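Local coordinates for putative NADH Oxidase (Clostridium acetobutylicum, PDB 3E10), which binds flavin mononucleotide and, as a member of the nitroreductase family, probably works as an FMN-dependent oxidoreductase, at residues I74-D79 against C140-G145. Residues are numbered along the deposited sequence; the frame is centred on the assembly and turned at random.
Sequences IVLLAD and CVISVG
Ile-74 and Ile-142 are a hydrogen-bonded pair, each N bonded to the other's O, in the central antiparallel sheet of the nitroreductase fold, where 72-79 and 136-145 are the two inner strands. Ile-74 N reaches Ile-142 O at 2.9 Å, and Ile-142 N returns to Ile-74 O at 2.8 Å. The next hydrogen-bonded pair is less even: Leu-76 N meets Cys-140 O at 2.9 Å, whereas the reverse bond, Cys-140 N to Leu-76 O, is weak at 3.3 Å. Between the two, Val-75 faces Val-141 in a non-hydrogen-bonded pair, and the C-H of Val-141 CA points to Ile-74 O (3.4 Å), which thus accepts both this contact and the bond from Ile-142 N.

Apolar packing follows the two faces. On one, Val-75 and Val-141 each set CG2 anti to the carbonyl carbon; this rotation puts each CG2 beside its own backbone N, where the two methyls meet, with Phe-60 also against Val-141. The other face carries Ile-74, Leu-76, Cys-140 and Ile-142; there helix 89-106 packs on Leu-76 through Met-93, Ala-97 and Ile-100, and the Cys-140 side chain lies about 7 Å from bound FMN. Leu-76 forks over two neighbours: CD1 meets Ile-142 CD1 at 4.0 Å, while CD2 rests 3.9 Å from Cys-140 SG.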
loop_
_atom_site.group_PDB
_atom_site.type_symbol
_atom_site.label_atom_id
_atom_site.label_comp_id
_atom_site.label_asym_id
_atom_site.label_seq_id
_atom_site.Cartn_x
_atom_site.Cartn_y
_atom_site.Cartn_z
ATOM N N ILE B 74 -3.693 -15.663 -3.622
ATOM C CA ILE B 74 -4.649 -14.949 -2.765
ATOM C C ILE B 74 -5.314 -13.883 -3.633
ATOM O O ILE B 74 -4.637 -12.986 -4.150
ATOM C CB ILE B 74 -3.977 -14.307 -1.520
ATOM C CG1 ILE B 74 -3.152 -15.356 -0.755
ATOM C CG2 ILE B 74 -5.068 -13.648 -0.615
ATOM C CD1 ILE B 74 -2.275 -14.772 0.409
ATOM N N VAL B 75 -6.629 -14.020 -3.818
ATOM C CA VAL B 75 -7.407 -13.012 -4.536
ATOM C C VAL B 75 -7.911 -11.978 -3.523
ATOM O O VAL B 75 -8.576 -12.335 -2.568
ATOM C CB VAL B 75 -8.576 -13.634 -5.318
ATOM C CG1 VAL B 75 -9.314 -12.576 -6.196
ATOM C CG2 VAL B 75 -8.114 -14.808 -6.193
ATOM N N LEU B 76 -7.589 -10.705 -3.762
ATOM C CA LEU B 76 -8.010 -9.597 -2.910
ATOM C C LEU B 76 -9.235 -8.968 -3.563
ATOM O O LEU B 76 -9.212 -8.629 -4.736
ATOM C CB LEU B 76 -6.895 -8.549 -2.783
ATOM C CG LEU B 76 -5.876 -8.797 -1.669
ATOM C CD1 LEU B 76 -5.067 -10.039 -1.919
ATOM C CD2 LEU B 76 -4.963 -7.573 -1.503
ATOM N N LEU B 77 -10.271 -8.784 -2.741
ATOM C CA LEU B 77 -11.544 -8.253 -3.151
ATOM C C LEU B 77 -11.992 -7.210 -2.146
ATOM O O LEU B 77 -11.579 -7.272 -1.000
ATOM C CB LEU B 77 -12.587 -9.384 -3.178
ATOM C CG LEU B 77 -12.250 -10.758 -3.807
ATOM C CD1 LEU B 77 -13.262 -11.812 -3.270
ATOM C CD2 LEU B 77 -12.422 -10.661 -5.252
ATOM N N ALA B 78 -12.872 -6.306 -2.570
ATOM C CA ALA B 78 -13.473 -5.350 -1.658
ATOM C C ALA B 78 -14.980 -5.438 -1.743
ATOM O O ALA B 78 -15.529 -5.618 -2.818
ATOM C CB ALA B 78 -13.039 -3.921 -2.003
ATOM N N ASP B 79 -15.647 -5.283 -0.615
ATOM C CA ASP B 79 -17.107 -5.342 -0.555
ATOM C C ASP B 79 -17.684 -3.927 -0.468
ATOM O O ASP B 79 -17.409 -3.190 0.483
ATOM C CB ASP B 79 -17.509 -6.120 0.684
ATOM C CG ASP B 79 -19.004 -6.320 0.807
ATOM O OD1 ASP B 79 -19.770 -5.806 -0.037
ATOM O OD2 ASP B 79 -19.414 -6.990 1.779
ATOM N N CYS B 140 -6.991 -7.446 -6.904
ATOM C CA CYS B 140 -5.765 -7.979 -7.466
ATOM C C CYS B 140 -5.661 -9.445 -7.087
ATOM O O CYS B 140 -6.460 -9.949 -6.283
ATOM C CB CYS B 140 -4.523 -7.207 -6.990
ATOM S SG CYS B 140 -3.954 -7.589 -5.312
ATOM N N VAL B 141 -4.677 -10.114 -7.658
ATOM C CA VAL B 141 -4.285 -11.455 -7.211
ATOM C C VAL B 141 -2.829 -11.377 -6.804
ATOM O O VAL B 141 -2.041 -10.710 -7.462
ATOM C CB VAL B 141 -4.469 -12.503 -8.311
ATOM C CG1 VAL B 141 -4.009 -13.884 -7.827
ATOM C CG2 VAL B 141 -5.913 -12.537 -8.846
ATOM N N ILE B 142 -2.475 -12.055 -5.698
ATOM C CA ILE B 142 -1.071 -12.200 -5.291
ATOM C C ILE B 142 -0.689 -13.681 -5.413
ATOM O O ILE B 142 -1.331 -14.536 -4.806
ATOM C CB ILE B 142 -0.835 -11.653 -3.884
ATOM C CG1 ILE B 142 -1.141 -10.134 -3.836
ATOM C CG2 ILE B 142 0.637 -11.883 -3.447
ATOM C CD1 ILE B 142 -1.140 -9.534 -2.506
ATOM N N SER B 143 0.290 -13.968 -6.260
ATOM C CA SER B 143 0.807 -15.329 -6.352
ATOM C C SER B 143 1.956 -15.421 -5.351
ATOM O O SER B 143 2.705 -14.456 -5.175
ATOM C CB SER B 143 1.257 -15.696 -7.758
ATOM O OG SER B 143 2.213 -14.816 -8.212
ATOM N N VAL B 144 2.065 -16.559 -4.674
ATOM C CA VAL B 144 2.990 -16.730 -3.563
ATOM C C VAL B 144 3.597 -18.143 -3.654
ATOM O O VAL B 144 2.919 -19.109 -3.989
ATOM C CB VAL B 144 2.266 -16.604 -2.203
ATOM C CG1 VAL B 144 3.257 -16.703 -1.049
ATOM C CG2 VAL B 144 1.491 -15.292 -2.084
ATOM N N GLY B 145 4.873 -18.255 -3.317
ATOM C CA GLY B 145 5.545 -19.547 -3.208
ATOM C C GLY B 145 6.984 -19.380 -2.763
ATOM O O GLY B 145 7.454 -18.277 -2.574
#